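Local coordinates for protein suppressor of fused homolog (Drosophila melanogaster, PDB 6LPH) that probably binds and sequesters DNA-binding transcription factors, and is seen here through its N-terminal part in complex with Fu, at residues 223-228 against 234-239; 213-218 against 239-244; 14-19 against 186-191; 80-85 against 101-106. All blocks are in the same frame, centred on the assembly; numbering follows the deposited sequence.

Contact 1 (223-228 against 234-239); sequences MQTGGD and MDRQMS
Arg236 crosses from segment 234-239 to the turn at Gln224 and Thr225, and its side chain makes the close part of the contact. The aliphatic portion runs past a carbonyl: Arg236 CD lies 3.4 Å and CG 3.7 Å from Gln224 O. At the CG-CD bond the chain bends sharply (chi3 -20°), which turns one face of the guanidinium to Thr225 CA, away from the centre of the group. Thr225 CG2 comes within 4.1 Å of Arg236 NH2. That nitrogen has two polar partners: it donates to Met238 O in its own segment (3.1 Å, 148°, somewhat out of the guanidinium plane) and forms a salt bridge with Glu203 of helix 201-219. Thr225 OG1 is hydrogen-bonded to Leu219 O, at the end of the same helix. The loose side is Gln224, whose exposed side chain comes no nearer than Gln224 CB to Arg236 CD, 5.9 Å. With a methionine in place of Arg236, Glu203 would probably lose its charged mate and Met238 O a donor, leaving this bend less firmly fixed. Such a buried arginine, bridging a loop carbonyl and a helix acid, holds an irregular connection between helices 201-219 and 240-243 just before the N-cap at Ser239.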
loop_
_atom_site.group_PDB
_atom_site.type_symbol
_atom_site.label_atom_id
_atom_site.label_comp_id
_atom_site.label_asym_id
_atom_site.label_seq_id
_atom_site.Cartn_x
_atom_site.Cartn_y
_atom_site.Cartn_z
ATOM N N MET A 223 -10.631 -11.512 12.322
ATOM C CA MET A 223 -11.078 -10.884 11.084
ATOM C C MET A 223 -11.502 -9.422 11.249
ATOM O O MET A 223 -11.217 -8.590 10.395
ATOM C CB MET A 223 -12.255 -11.655 10.508
ATOM C CG MET A 223 -11.871 -12.396 9.283
ATOM S SD MET A 223 -11.797 -11.324 7.835
ATOM C CE MET A 223 -12.334 -12.655 6.763
ATOM N N GLN A 224 -12.174 -9.119 12.353
ATOM C CA GLN A 224 -12.672 -7.752 12.606
ATOM C C GLN A 224 -11.541 -6.710 12.603
ATOM O O GLN A 224 -11.767 -5.554 12.262
ATOM C CB GLN A 224 -13.426 -7.690 13.937
ATOM C CG GLN A 224 -14.638 -8.612 13.999
ATOM C CD GLN A 224 -15.312 -8.618 15.368
ATOM O OE1 GLN A 224 -16.051 -7.683 15.727
ATOM N NE2 GLN A 224 -15.080 -9.687 16.133
ATOM N N THR A 225 -10.324 -7.121 12.957
ATOM C CA THR A 225 -9.199 -6.178 13.005
ATOM C C THR A 225 -8.170 -6.341 11.853
ATOM O O THR A 225 -7.106 -5.703 11.868
ATOM C CB THR A 225 -8.493 -6.219 14.382
ATOM O OG1 THR A 225 -8.130 -7.578 14.681
ATOM C CG2 THR A 225 -9.429 -5.693 15.481
ATOM N N GLY A 226 -8.508 -7.160 10.852
ATOM C CA GLY A 226 -7.697 -7.279 9.653
ATOM C C GLY A 226 -7.390 -8.709 9.207
ATOM O O GLY A 226 -6.960 -8.924 8.070
ATOM N N GLY A 227 -7.640 -9.674 10.091
ATOM C CA GLY A 227 -7.290 -11.078 9.859
ATOM C C GLY A 227 -5.794 -11.315 9.655
ATOM O O GLY A 227 -4.957 -10.400 9.853
ATOM N N ASP A 228 -5.457 -12.535 9.237
ATOM C CA ASP A 228 -4.054 -12.946 9.062
ATOM C C ASP A 228 -3.220 -11.981 8.227
ATOM O O ASP A 228 -2.031 -11.760 8.515
ATOM C CB ASP A 228 -4.042 -14.260 8.301
ATOM C CG ASP A 228 -3.309 -15.322 9.000
ATOM O OD1 ASP A 228 -2.132 -15.070 9.377
ATOM O OD2 ASP A 228 -3.912 -16.430 9.165
ATOM N N MET A 234 -11.526 0.714 6.236
ATOM C CA MET A 234 -11.666 2.153 6.588
ATOM C C MET A 234 -12.908 2.453 7.432
ATOM O O MET A 234 -12.986 3.510 8.065
ATOM C CB MET A 234 -11.626 3.043 5.337
ATOM C CG MET A 234 -10.320 2.890 4.529
ATOM S SD MET A 234 -8.819 3.358 5.465
ATOM C CE MET A 234 -9.153 5.107 5.684
ATOM N N ASP A 235 -13.850 1.514 7.450
ATOM C CA ASP A 235 -15.092 1.668 8.205
ATOM C C ASP A 235 -15.012 0.990 9.571
ATOM O O ASP A 235 -16.029 0.888 10.269
ATOM C CB ASP A 235 -16.274 1.053 7.419
ATOM C CG ASP A 235 -16.500 1.726 6.085
ATOM O OD1 ASP A 235 -16.479 2.979 6.037
ATOM O OD2 ASP A 235 -16.715 1.008 5.083
ATOM N N ARG A 236 -13.829 0.507 9.949
ATOM C CA ARG A 236 -13.687 -0.149 11.262
ATOM C C ARG A 236 -14.098 0.787 12.395
ATOM O O ARG A 236 -13.684 1.945 12.434
ATOM C CB ARG A 236 -12.257 -0.635 11.521
ATOM C CG ARG A 236 -12.303 -1.879 12.353
ATOM C CD ARG A 236 -11.051 -2.360 13.051
ATOM N NE ARG A 236 -9.729 -1.918 12.597
ATOM C CZ ARG A 236 -8.761 -1.621 13.478
ATOM N NH1 ARG A 236 -7.539 -1.260 13.098
ATOM N NH2 ARG A 236 -9.034 -1.674 14.786
ATOM N N GLN A 237 -14.847 0.261 13.345
ATOM C CA GLN A 237 -15.487 1.126 14.347
ATOM C C GLN A 237 -14.798 1.113 15.693
ATOM O O GLN A 237 -14.896 2.078 16.436
ATOM C CB GLN A 237 -16.975 0.791 14.506
ATOM C CG GLN A 237 -17.885 1.309 13.381
ATOM C CD GLN A 237 -17.638 2.768 13.019
ATOM O OE1 GLN A 237 -17.360 3.091 11.869
ATOM N NE2 GLN A 237 -17.710 3.654 14.008
ATOM N N MET A 238 -14.079 0.032 15.991
ATOM C CA MET A 238 -13.492 -0.167 17.320
ATOM C C MET A 238 -12.062 -0.648 17.174
ATOM O O MET A 238 -11.769 -1.392 16.237
ATOM C CB MET A 238 -14.312 -1.187 18.126
ATOM C CG MET A 238 -15.595 -0.600 18.729
ATOM S SD MET A 238 -16.689 -1.796 19.524
ATOM C CE MET A 238 -15.784 -2.181 21.020
ATOM N N SER A 239 -11.180 -0.215 18.084
ATOM C CA SER A 239 -9.787 -0.643 18.062
ATOM C C SER A 239 -9.684 -2.015 18.653
ATOM O O SER A 239 -10.618 -2.510 19.311
ATOM C CB SER A 239 -8.889 0.302 18.863
ATOM O OG SER A 239 -9.115 0.147 20.251
#

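Contact 2 (213-218 against 239-244); sequences RGVLNF and SVFELF
Phe218 meets both Val240 and Phe241 in a wholly apolar junction between two helices. Its CD2 and CE2 atoms each lie 4.0 Å from Phe241 CE2, and the two side chains cross at about a right angle. Lower on the same side chain, Phe218 CB touches Val240 CG2 at 3.9 Å; chi1 of Val240 (70°) sends that methyl anti to its backbone N and toward the other helix. Val215, nearly one turn before Phe218, brings its CG2 to the edge of the Phe241 ring, 4.4 Å from CZ. The next shell holds the rings in place. Val240 CG1 sits over the centre of the Phe241 ring, 3.8 Å above its plane, while Gly214 O lies over one face of the Phe218 ring, toward its rim. Behind Phe241, a capping box starts the short helix: Glu242 N donates to Ser239 OG at 3.2 Å, and Ser239 N returns a nearly straight bond of 2.9 Å to Glu242 OE1. Ser239 OG also bonds Asp202, and Val240 N bonds Glu203, so the first turn of helix 201-219 positions this cap as well. Helix 240-243 thus lies against helix 201-219, whose Val215 and Leu216 in turn pack on Leu174 of strand 172-186.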
loop_
_atom_site.group_PDB
_atom_site.type_symbol
_atom_site.label_atom_id
_atom_site.label_comp_id
_atom_site.label_asym_id
_atom_site.label_seq_id
_atom_site.Cartn_x
_atom_site.Cartn_y
_atom_site.Cartn_z
ATOM N N ARG A 213 5.284 -4.519 16.299
ATOM C CA ARG A 213 5.079 -5.910 15.935
ATOM C C ARG A 213 4.054 -6.567 16.856
ATOM O O ARG A 213 3.175 -7.315 16.402
ATOM C CB ARG A 213 6.433 -6.604 16.024
ATOM C CG ARG A 213 6.452 -8.055 15.633
ATOM C CD ARG A 213 7.876 -8.610 15.745
ATOM N NE ARG A 213 8.910 -7.618 15.447
ATOM C CZ ARG A 213 9.162 -7.116 14.241
ATOM N NH1 ARG A 213 8.439 -7.491 13.192
ATOM N NH2 ARG A 213 10.134 -6.224 14.086
ATOM N N GLY A 214 4.139 -6.260 18.148
ATOM C CA GLY A 214 3.176 -6.783 19.134
ATOM C C GLY A 214 1.746 -6.287 18.862
ATOM O O GLY A 214 0.776 -7.048 18.994
ATOM N N VAL A 215 1.600 -5.023 18.470
ATOM C CA VAL A 215 0.270 -4.511 18.053
ATOM C C VAL A 215 -0.222 -5.184 16.745
ATOM O O VAL A 215 -1.404 -5.551 16.636
ATOM C CB VAL A 215 0.236 -2.963 17.931
ATOM C CG1 VAL A 215 -1.124 -2.491 17.449
ATOM C CG2 VAL A 215 0.585 -2.305 19.263
ATOM N N LEU A 216 0.667 -5.343 15.760
ATOM C CA LEU A 216 0.290 -6.046 14.511
ATOM C C LEU A 216 -0.166 -7.474 14.809
ATOM O O LEU A 216 -1.134 -7.965 14.209
ATOM C CB LEU A 216 1.453 -6.097 13.525
ATOM C CG LEU A 216 1.818 -4.736 12.925
ATOM C CD1 LEU A 216 3.132 -4.792 12.164
ATOM C CD2 LEU A 216 0.690 -4.154 12.065
ATOM N N ASN A 217 0.526 -8.124 15.749
ATOM C CA ASN A 217 0.188 -9.480 16.137
ATOM C C ASN A 217 -1.203 -9.553 16.729
ATOM O O ASN A 217 -1.941 -10.517 16.440
ATOM C CB ASN A 217 1.190 -10.043 17.140
ATOM C CG ASN A 217 2.435 -10.604 16.477
ATOM O OD1 ASN A 217 2.423 -10.951 15.290
ATOM N ND2 ASN A 217 3.527 -10.704 17.245
ATOM N N PHE A 218 -1.564 -8.537 17.529
ATOM C CA PHE A 218 -2.928 -8.433 18.085
ATOM C C PHE A 218 -3.965 -8.315 16.971
ATOM O O PHE A 218 -4.978 -9.018 16.989
ATOM C CB PHE A 218 -3.085 -7.206 19.001
ATOM C CG PHE A 218 -2.364 -7.305 20.320
ATOM C CD1 PHE A 218 -2.052 -8.550 20.899
ATOM C CD2 PHE A 218 -2.021 -6.128 21.012
ATOM C CE1 PHE A 218 -1.399 -8.618 22.132
ATOM C CE2 PHE A 218 -1.379 -6.192 22.250
ATOM C CZ PHE A 218 -1.056 -7.436 22.798
ATOM N N SER A 239 -11.180 -0.215 18.084
ATOM C CA SER A 239 -9.787 -0.643 18.062
ATOM C C SER A 239 -9.684 -2.015 18.653
ATOM O O SER A 239 -10.618 -2.510 19.311
ATOM C CB SER A 239 -8.889 0.302 18.863
ATOM O OG SER A 239 -9.115 0.147 20.251
ATOM N N VAL A 240 -8.515 -2.622 18.468
ATOM C CA VAL A 240 -8.274 -3.955 18.991
ATOM C C VAL A 240 -8.385 -3.969 20.519
ATOM O O VAL A 240 -8.857 -4.947 21.113
ATOM C CB VAL A 240 -6.901 -4.494 18.516
ATOM C CG1 VAL A 240 -5.742 -3.743 19.187
ATOM C CG2 VAL A 240 -6.819 -6.000 18.729
ATOM N N PHE A 241 -7.946 -2.880 21.153
ATOM C CA PHE A 241 -7.990 -2.780 22.600
ATOM C C PHE A 241 -9.431 -2.630 23.113
ATOM O O PHE A 241 -9.731 -3.041 24.238
ATOM C CB PHE A 241 -7.110 -1.604 23.074
ATOM C CG PHE A 241 -5.672 -1.722 22.649
ATOM C CD1 PHE A 241 -5.124 -0.821 21.730
ATOM C CD2 PHE A 241 -4.880 -2.760 23.128
ATOM C CE1 PHE A 241 -3.810 -0.948 21.315
ATOM C CE2 PHE A 241 -3.562 -2.891 22.718
ATOM C CZ PHE A 241 -3.022 -1.986 21.808
ATOM N N GLU A 242 -10.304 -2.016 22.314
ATOM C CA GLU A 242 -11.749 -1.959 22.629
ATOM C C GLU A 242 -12.389 -3.328 22.418
ATOM O O GLU A 242 -13.199 -3.762 23.235
ATOM C CB GLU A 242 -12.500 -0.943 21.758
ATOM C CG GLU A 242 -12.205 0.510 22.040
ATOM C CD GLU A 242 -12.854 1.427 21.021
ATOM O OE1 GLU A 242 -12.250 1.673 19.953
ATOM O OE2 GLU A 242 -13.973 1.909 21.290
ATOM N N LEU A 243 -12.040 -4.010 21.330
ATOM C CA LEU A 243 -12.683 -5.301 21.015
ATOM C C LEU A 243 -12.218 -6.429 21.930
ATOM O O LEU A 243 -13.014 -7.306 22.311
ATOM C CB LEU A 243 -12.472 -5.694 19.539
ATOM C CG LEU A 243 -13.199 -4.819 18.497
ATOM C CD1 LEU A 243 -12.619 -4.995 17.095
ATOM C CD2 LEU A 243 -14.710 -5.024 18.490
ATOM N N PHE A 244 -10.931 -6.400 22.262
ATOM C CA PHE A 244 -10.293 -7.427 23.061
ATOM C C PHE A 244 -9.474 -6.809 24.197
ATOM O O PHE A 244 -8.236 -6.770 24.136
ATOM C CB PHE A 244 -9.428 -8.326 22.165
ATOM C CG PHE A 244 -10.170 -8.876 20.981
ATOM C CD1 PHE A 244 -11.101 -9.905 21.140
ATOM C CD2 PHE A 244 -9.960 -8.353 19.706
ATOM C CE1 PHE A 244 -11.804 -10.406 20.044
ATOM C CE2 PHE A 244 -10.656 -8.856 18.608
ATOM C CZ PHE A 244 -11.582 -9.882 18.776
#

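Contact 3 (14-19 against 186-191); sequences PPPGLK and TPTGTV
Pro16 and Pro187 supply the apolar share of this contact, their rings meeting through Pro16 CB and Pro187 CB at 3.8 Å. Pro187 CG lies little farther from that Pro16 CB, at 4.1 Å. On the far side of the helix start, the Leu18 side chain packs on an aromatic side chain of the bound peptide. The second kind of contact is backbone against a threonine: Gly17 CA comes to 3.7 Å from Thr188 OG1, and Thr188 CG2 stands 4.2 Å from Gly17 N. The lack of a side chain at Gly17 matters here, since a beta carbon would sit about 3 Å from Thr188 OG1. The polar bonds run within the segments or away from them. Thr188 chi1 (59°) puts OG1 between the backbone N and the carbonyl carbon, and this hydroxyl is hydrogen-bonded to Asp81 O and to Ser98 OG. Thr186 to Gly189 form a type I turn closed by Gly189 N to Thr186 O at 3.0 Å, and the Thr186 hydroxyl adds a bond from OG1 to Gly189 O at 2.8 Å. In the other segment, Lys19 N bonds Pro15 O (2.8 Å) in the first turn of the helix, where Pro15 is the N-cap, and Leu18 N is tied to Leu82 O. Helix 16-28 thus starts against the beta hairpin that joins strands 172-186 and 189-199, the latter running beside strand 97-109.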
loop_
_atom_site.group_PDB
_atom_site.type_symbol
_atom_site.label_atom_id
_atom_site.label_comp_id
_atom_site.label_asym_id
_atom_site.label_seq_id
_atom_site.Cartn_x
_atom_site.Cartn_y
_atom_site.Cartn_z
ATOM N N PRO A 14 14.198 -5.233 -20.681
ATOM C CA PRO A 14 13.383 -4.344 -19.835
ATOM C C PRO A 14 14.158 -3.772 -18.656
ATOM O O PRO A 14 15.292 -4.225 -18.398
ATOM C CB PRO A 14 12.266 -5.266 -19.309
ATOM C CG PRO A 14 12.346 -6.506 -20.129
ATOM C CD PRO A 14 13.786 -6.639 -20.521
ATOM N N PRO A 15 13.569 -2.778 -17.945
ATOM C CA PRO A 15 14.293 -2.307 -16.769
ATOM C C PRO A 15 14.278 -3.404 -15.712
ATOM O O PRO A 15 13.210 -3.905 -15.364
ATOM C CB PRO A 15 13.527 -1.044 -16.334
ATOM C CG PRO A 15 12.414 -0.861 -17.332
ATOM C CD PRO A 15 12.234 -2.158 -18.051
ATOM N N PRO A 16 15.472 -3.795 -15.234
ATOM C CA PRO A 16 15.669 -5.047 -14.498
ATOM C C PRO A 16 14.989 -5.104 -13.134
ATOM O O PRO A 16 14.532 -6.185 -12.722
ATOM C CB PRO A 16 17.198 -5.157 -14.345
ATOM C CG PRO A 16 17.780 -3.983 -15.050
ATOM C CD PRO A 16 16.708 -2.998 -15.338
ATOM N N GLY A 17 14.938 -3.972 -12.430
ATOM C CA GLY A 17 14.237 -3.930 -11.153
ATOM C C GLY A 17 12.744 -4.064 -11.382
ATOM O O GLY A 17 12.067 -4.887 -10.743
ATOM N N LEU A 18 12.220 -3.266 -12.300
ATOM C CA LEU A 18 10.784 -3.326 -12.640
ATOM C C LEU A 18 10.417 -4.768 -13.070
ATOM O O LEU A 18 9.472 -5.354 -12.551
ATOM C CB LEU A 18 10.490 -2.326 -13.759
ATOM C CG LEU A 18 9.138 -1.622 -13.957
ATOM C CD1 LEU A 18 9.068 -1.249 -15.424
ATOM C CD2 LEU A 18 7.928 -2.413 -13.547
ATOM N N LYS A 19 11.208 -5.356 -13.967
ATOM C CA LYS A 19 10.929 -6.719 -14.471
ATOM C C LYS A 19 10.876 -7.782 -13.345
ATOM O O LYS A 19 9.990 -8.653 -13.349
ATOM C CB LYS A 19 11.942 -7.126 -15.567
ATOM C CG LYS A 19 11.663 -8.501 -16.206
ATOM C CD LYS A 19 12.700 -8.903 -17.248
ATOM C CE LYS A 19 12.159 -10.020 -18.135
ATOM N NZ LYS A 19 11.672 -11.167 -17.335
ATOM N N THR A 186 16.623 -9.042 -6.445
ATOM C CA THR A 186 16.425 -8.657 -7.842
ATOM C C THR A 186 17.766 -8.331 -8.438
ATOM O O THR A 186 18.736 -8.197 -7.693
ATOM C CB THR A 186 15.497 -7.409 -7.996
ATOM O OG1 THR A 186 16.236 -6.200 -7.760
ATOM C CG2 THR A 186 14.274 -7.472 -7.050
ATOM N N PRO A 187 17.844 -8.227 -9.786
ATOM C CA PRO A 187 19.103 -7.801 -10.387
ATOM C C PRO A 187 19.642 -6.505 -9.791
ATOM O O PRO A 187 20.866 -6.346 -9.723
ATOM C CB PRO A 187 18.740 -7.608 -11.855
ATOM C CG PRO A 187 17.633 -8.588 -12.088
ATOM C CD PRO A 187 16.887 -8.704 -10.798
ATOM N N THR A 188 18.762 -5.588 -9.355
ATOM C CA THR A 188 19.265 -4.327 -8.774
ATOM C C THR A 188 19.368 -4.336 -7.235
ATOM O O THR A 188 19.652 -3.313 -6.630
ATOM C CB THR A 188 18.485 -3.074 -9.245
ATOM O OG1 THR A 188 17.104 -3.208 -8.887
ATOM C CG2 THR A 188 18.616 -2.866 -10.774
ATOM N N GLY A 189 19.157 -5.478 -6.592
ATOM C CA GLY A 189 19.263 -5.500 -5.142
ATOM C C GLY A 189 18.051 -6.084 -4.469
ATOM O O GLY A 189 17.142 -6.561 -5.139
ATOM N N THR A 190 18.035 -6.048 -3.143
ATOM C CA THR A 190 16.928 -6.664 -2.407
ATOM C C THR A 190 15.767 -5.656 -2.361
ATOM O O THR A 190 15.975 -4.441 -2.350
ATOM C CB THR A 190 17.315 -7.048 -0.967
ATOM O OG1 THR A 190 17.792 -5.882 -0.285
ATOM C CG2 THR A 190 18.445 -8.158 -0.939
ATOM N N VAL A 191 14.558 -6.196 -2.325
ATOM C CA VAL A 191 13.307 -5.404 -2.213
ATOM C C VAL A 191 12.441 -6.111 -1.179
ATOM O O VAL A 191 12.011 -7.241 -1.413
ATOM C CB VAL A 191 12.571 -5.349 -3.553
ATOM C CG1 VAL A 191 11.187 -4.626 -3.428
ATOM C CG2 VAL A 191 13.430 -4.638 -4.596
#

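Contact 4 (80-85 against 101-106); sequences SDLHGD and GFELTF
Glu103 reaches Ser80 with the end of its side chain. From CB, chi1 (-65°) sets CG beside the backbone N, where CG lies 3.6 Å from Ser80 OG. A bend at chi2 (-73°) folds the chain back, bringing CD to 3.4 Å from Ser80 N. At the tip, OE2 accepts from Ser80 N at 2.9 Å (159°), met from well above the carboxylate plane, and from Ser80 OG at a short 2.5 Å, on its anti side; both donors come from the same face. Gly78 N is a third donor to OE2, while OE1 takes Leu79 N and Ser76 OG. The carboxylate of strand 97-109 is therefore wrapped by successive backbone N-H groups of the loop leaving the neighbouring antiparallel strand 71-77, a buried acid serving as the acceptor for a chain turning out of the mixed sheet. These donors probably favour its charged form. Cut back to an alanine, Glu103 would offer no carboxylate, and the amides of Gly78, Leu79 and Ser80 would probably be left without their acceptor and the loop free to shift. Leu82 CD2 lies 4.0 Å from Glu103 OE2, a methyl in van der Waals reach of the carboxylate oxygen. Farther along, Asp81 OD2 accepts from His83 N at 3.2 Å, an Asx turn, and from Gly84 N at 2.8 Å, which extends it to an Asx motif, while Asp81 N is hydrogen-bonded to Ser98 OG.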
loop_
_atom_site.group_PDB
_atom_site.type_symbol
_atom_site.label_atom_id
_atom_site.label_comp_id
_atom_site.label_asym_id
_atom_site.label_seq_id
_atom_site.Cartn_x
_atom_site.Cartn_y
_atom_site.Cartn_z
ATOM N N SER A 80 12.156 1.268 -4.764
ATOM C CA SER A 80 13.306 0.410 -5.099
ATOM C C SER A 80 13.929 0.881 -6.426
ATOM O O SER A 80 13.397 1.791 -7.090
ATOM C CB SER A 80 12.869 -1.050 -5.177
ATOM O OG SER A 80 12.034 -1.255 -6.304
ATOM N N ASP A 81 15.065 0.293 -6.800
ATOM C CA ASP A 81 15.763 0.727 -8.003
ATOM C C ASP A 81 15.214 -0.031 -9.214
ATOM O O ASP A 81 15.693 -1.127 -9.535
ATOM C CB ASP A 81 17.279 0.514 -7.853
ATOM C CG ASP A 81 18.064 0.974 -9.070
ATOM O OD1 ASP A 81 19.295 0.766 -9.099
ATOM O OD2 ASP A 81 17.458 1.522 -10.016
ATOM N N LEU A 82 14.206 0.552 -9.868
ATOM C CA LEU A 82 13.579 -0.054 -11.050
ATOM C C LEU A 82 14.528 -0.178 -12.253
ATOM O O LEU A 82 14.375 -1.067 -13.085
ATOM C CB LEU A 82 12.381 0.803 -11.481
ATOM C CG LEU A 82 11.261 0.999 -10.427
ATOM C CD1 LEU A 82 10.097 1.864 -10.984
ATOM C CD2 LEU A 82 10.760 -0.357 -9.916
ATOM N N HIS A 83 15.484 0.736 -12.367
ATOM C CA HIS A 83 16.197 0.901 -13.634
ATOM C C HIS A 83 17.633 0.493 -13.630
ATOM O O HIS A 83 18.125 0.061 -14.644
ATOM C CB HIS A 83 16.073 2.330 -14.119
ATOM C CG HIS A 83 14.653 2.789 -14.256
ATOM N ND1 HIS A 83 13.914 2.530 -15.351
ATOM C CD2 HIS A 83 13.851 3.540 -13.404
ATOM C CE1 HIS A 83 12.685 3.078 -15.204
ATOM N NE2 HIS A 83 12.647 3.687 -14.008
ATOM N N GLY A 84 18.331 0.685 -12.517
ATOM C CA GLY A 84 19.729 0.298 -12.418
ATOM C C GLY A 84 20.725 1.319 -12.942
ATOM O O GLY A 84 21.920 1.066 -12.895
ATOM N N ASP A 85 20.249 2.470 -13.423
ATOM C CA ASP A 85 21.141 3.457 -14.071
ATOM C C ASP A 85 21.269 4.812 -13.345
ATOM O O ASP A 85 21.749 5.800 -13.933
ATOM C CB ASP A 85 20.734 3.665 -15.539
ATOM C CG ASP A 85 19.323 4.233 -15.690
ATOM O OD1 ASP A 85 18.880 4.422 -16.844
ATOM O OD2 ASP A 85 18.648 4.471 -14.676
ATOM N N GLY A 101 15.255 -0.004 -0.887
ATOM C CA GLY A 101 15.302 -1.394 -0.410
ATOM C C GLY A 101 13.928 -1.977 -0.110
ATOM O O GLY A 101 13.807 -3.086 0.455
ATOM N N PHE A 102 12.889 -1.233 -0.490
ATOM C CA PHE A 102 11.532 -1.709 -0.304
ATOM C C PHE A 102 10.557 -1.075 -1.305
ATOM O O PHE A 102 10.917 -0.092 -1.977
ATOM C CB PHE A 102 11.073 -1.442 1.147
ATOM C CG PHE A 102 10.841 0.015 1.450
ATOM C CD1 PHE A 102 9.574 0.569 1.341
ATOM C CD2 PHE A 102 11.902 0.831 1.823
ATOM C CE1 PHE A 102 9.359 1.908 1.624
ATOM C CE2 PHE A 102 11.692 2.170 2.088
ATOM C CZ PHE A 102 10.427 2.707 1.986
ATOM N N GLU A 103 9.367 -1.680 -1.440
ATOM C CA GLU A 103 8.218 -1.015 -2.052
ATOM C C GLU A 103 7.076 -1.079 -1.066
ATOM O O GLU A 103 7.087 -1.898 -0.138
ATOM C CB GLU A 103 7.792 -1.632 -3.412
ATOM C CG GLU A 103 8.859 -1.489 -4.533
ATOM C CD GLU A 103 9.022 -0.082 -5.097
ATOM O OE1 GLU A 103 8.286 0.886 -4.696
ATOM O OE2 GLU A 103 9.880 0.053 -6.003
ATOM N N LEU A 104 6.095 -0.192 -1.275
ATOM C CA LEU A 104 4.924 -0.141 -0.436
ATOM C C LEU A 104 3.804 -1.038 -0.974
ATOM O O LEU A 104 3.569 -1.084 -2.201
ATOM C CB LEU A 104 4.381 1.285 -0.407
ATOM C CG LEU A 104 5.350 2.315 0.219
ATOM C CD1 LEU A 104 4.833 3.733 0.013
ATOM C CD2 LEU A 104 5.558 2.027 1.710
ATOM N N THR A 105 3.124 -1.744 -0.066
ATOM C CA THR A 105 1.862 -2.391 -0.412
ATOM C C THR A 105 0.718 -1.944 0.524
ATOM O O THR A 105 0.961 -1.365 1.597
ATOM C CB THR A 105 1.947 -3.929 -0.484
ATOM O OG1 THR A 105 1.915 -4.476 0.831
ATOM C CG2 THR A 105 3.266 -4.410 -1.199
ATOM N N PHE A 106 -0.518 -2.204 0.114
ATOM C CA PHE A 106 -1.655 -1.820 0.954
ATOM C C PHE A 106 -2.804 -2.773 0.617
ATOM O O PHE A 106 -2.970 -3.160 -0.546
ATOM C CB PHE A 106 -2.000 -0.364 0.675
ATOM C CG PHE A 106 -3.189 0.183 1.467
ATOM C CD1 PHE A 106 -3.186 0.189 2.876
ATOM C CD2 PHE A 106 -4.266 0.755 0.802
ATOM C CE1 PHE A 106 -4.236 0.731 3.611
ATOM C CE2 PHE A 106 -5.340 1.333 1.537
ATOM C CZ PHE A 106 -5.327 1.299 2.937
#

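From the N terminus, 14-19 opens contact 3, which closes only at 186-191, bringing the first helix to the hairpin of the sheet. Contact 4 (80-85 with 101-106) is nested inside that long loop and touches it: the loop carrying 80-85 lies between the helix start and strand 97-109, neighbour of 189-199. After strand 189-199 the chain enters helix 201-219, where 213-218 opens contact 2; contact 1 is nested within, and their second segments share Ser239, just before helix 240-243. No loops cross. The two pairs lie on opposite sides of the chain's centre, contacts 2 and 3 being about 36 Å apart between centres.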